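Local coordinates for mitochondrial RNA-binding protein 1 (Trypanosoma brucei, PDB 2GIA), which probably binds RNA, including guide RNA, and is thought to act with its partner MRP2 as an RNA matchmaker in mitochondrial RNA editing, at residues B[46-51]-B[56-61]. Numbering follows the deposited sequence.
Sequences GPRKVD and SPQFDA
K49 and Q58 span the gap between two irregular segments of one loop, their side chains running past each other in opposite directions, and with S56 they make up most of the contact. In this way a long loop without helix or strand is held together by a few polar side chains reaching for backbone atoms. K49 sends its chain, bent at its second and third torsions, to the facing segment 56-61, where NZ donates a hydrogen bond of 2.8 Å to S56 O. The approach is nearly in line with the carbonyl bond (168° at the oxygen). The CE of K49 follows at 3.2 Å from the same S56 O. NZ also bonds to D54 O, which ties the lysine to the residues that link the two segments, while S56 OG is hydrogen-bonded to D54 OD1. Q58 leaves its backbone with CG anti to N (chi1 177°) and then bends at chi2, which carries its amide end across to the backbone of P47 and K49; its CD comes within 3.9 Å of K49 N and 4.1 Å of P47 O. The backbone of Q58 is also hydrogen-bonded to that of L45, and that of D60 to P43, which places the segment beside the end of strand 36-43. The whole is a surface contact within the long excursion connecting the antiparallel strands 36-43 and 65-68 of a four-stranded antiparallel sheet in this MRP-family fold.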
loop_
_atom_site.group_PDB
_atom_site.type_symbol
_atom_site.label_atom_id
_atom_site.label_comp_id
_atom_site.label_asym_id
_atom_site.label_seq_id
_atom_site.Cartn_x
_atom_site.Cartn_y
_atom_site.Cartn_z
ATOM N N GLY B 46 2.669 -38.526 10.999
ATOM C CA GLY B 46 3.718 -39.107 11.811
ATOM C C GLY B 46 4.547 -38.142 12.633
ATOM O O GLY B 46 4.370 -36.916 12.575
ATOM N N PRO B 47 5.476 -38.688 13.427
ATOM C CA PRO B 47 6.373 -37.924 14.294
ATOM C C PRO B 47 7.157 -36.906 13.498
ATOM O O PRO B 47 7.300 -37.049 12.295
ATOM C CB PRO B 47 7.315 -39.003 14.865
ATOM C CG PRO B 47 6.469 -40.222 14.910
ATOM C CD PRO B 47 5.666 -40.147 13.608
ATOM N N ARG B 48 7.653 -35.883 14.190
ATOM C CA ARG B 48 8.521 -34.852 13.625
ATOM C C ARG B 48 9.680 -35.567 12.913
ATOM O O ARG B 48 10.299 -36.488 13.476
ATOM C CB ARG B 48 9.081 -34.018 14.766
ATOM C CG ARG B 48 10.005 -32.900 14.366
ATOM C CD ARG B 48 10.652 -32.326 15.646
ATOM N NE ARG B 48 9.620 -31.898 16.598
ATOM C CZ ARG B 48 9.053 -30.689 16.599
ATOM N NH1 ARG B 48 9.426 -29.776 15.704
ATOM N NH2 ARG B 48 8.091 -30.402 17.477
ATOM N N LYS B 49 10.001 -35.138 11.697
ATOM C CA LYS B 49 11.067 -35.788 10.950
ATOM C C LYS B 49 12.418 -35.434 11.521
ATOM O O LYS B 49 12.675 -34.269 11.781
ATOM C CB LYS B 49 11.049 -35.369 9.478
ATOM C CG LYS B 49 10.100 -36.174 8.625
ATOM C CD LYS B 49 10.693 -36.392 7.248
ATOM C CE LYS B 49 10.381 -35.225 6.380
ATOM N NZ LYS B 49 10.955 -35.347 5.022
ATOM N N VAL B 50 13.278 -36.437 11.696
ATOM C CA VAL B 50 14.611 -36.181 12.224
ATOM C C VAL B 50 15.711 -36.576 11.252
ATOM O O VAL B 50 16.824 -36.062 11.339
ATOM C CB VAL B 50 14.847 -36.906 13.565
ATOM C CG1 VAL B 50 13.838 -36.416 14.600
ATOM C CG2 VAL B 50 14.748 -38.413 13.375
ATOM N N ASP B 51 15.408 -37.467 10.314
ATOM C CA ASP B 51 16.410 -37.901 9.339
ATOM C C ASP B 51 16.257 -37.203 7.984
ATOM O O ASP B 51 15.281 -37.433 7.263
ATOM C CB ASP B 51 16.319 -39.414 9.159
ATOM C CG ASP B 51 17.280 -39.933 8.105
ATOM O OD1 ASP B 51 17.304 -41.164 7.883
ATOM O OD2 ASP B 51 18.003 -39.112 7.498
ATOM N N SER B 56 9.749 -39.029 3.055
ATOM C CA SER B 56 8.322 -39.070 3.256
ATOM C C SER B 56 7.908 -37.633 3.631
ATOM O O SER B 56 8.706 -36.870 4.166
ATOM C CB SER B 56 7.948 -40.067 4.369
ATOM O OG SER B 56 8.571 -39.787 5.624
ATOM N N PRO B 57 6.668 -37.262 3.321
ATOM C CA PRO B 57 6.173 -35.912 3.627
ATOM C C PRO B 57 5.857 -35.735 5.095
ATOM O O PRO B 57 5.369 -36.660 5.749
ATOM C CB PRO B 57 4.935 -35.777 2.744
ATOM C CG PRO B 57 4.418 -37.204 2.651
ATOM C CD PRO B 57 5.718 -38.008 2.481
ATOM N N GLN B 58 6.158 -34.547 5.619
ATOM C CA GLN B 58 5.889 -34.283 7.025
ATOM C C GLN B 58 4.410 -34.102 7.267
ATOM O O GLN B 58 3.936 -34.345 8.379
ATOM C CB GLN B 58 6.653 -33.042 7.493
ATOM C CG GLN B 58 6.389 -32.640 8.942
ATOM C CD GLN B 58 6.898 -33.656 9.955
ATOM O OE1 GLN B 58 6.196 -34.600 10.338
ATOM N NE2 GLN B 58 8.117 -33.469 10.380
ATOM N N PHE B 59 3.672 -33.714 6.222
ATOM C CA PHE B 59 2.214 -33.490 6.334
ATOM C C PHE B 59 1.450 -34.339 5.315
ATOM O O PHE B 59 2.028 -34.803 4.353
ATOM C CB PHE B 59 1.892 -31.987 6.134
ATOM C CG PHE B 59 2.543 -31.110 7.159
ATOM C CD1 PHE B 59 1.974 -30.954 8.415
ATOM C CD2 PHE B 59 3.796 -30.543 6.910
ATOM C CE1 PHE B 59 2.674 -30.241 9.437
ATOM C CE2 PHE B 59 4.480 -29.849 7.908
ATOM C CZ PHE B 59 3.920 -29.705 9.163
ATOM N N ASP B 60 0.144 -34.510 5.531
ATOM C CA ASP B 60 -0.662 -35.383 4.688
ATOM C C ASP B 60 -1.564 -34.691 3.680
ATOM O O ASP B 60 -2.717 -34.375 4.002
ATOM C CB ASP B 60 -1.515 -36.272 5.579
ATOM C CG ASP B 60 -2.132 -37.449 4.825
ATOM O OD1 ASP B 60 -1.928 -37.542 3.590
ATOM O OD2 ASP B 60 -2.821 -38.263 5.486
ATOM N N ALA B 61 -1.057 -34.487 2.467
ATOM C CA ALA B 61 -1.850 -33.836 1.411
ATOM C C ALA B 61 -3.105 -34.621 1.089
ATOM O O ALA B 61 -4.088 -34.041 0.621
ATOM C CB ALA B 61 -1.023 -33.661 0.149
#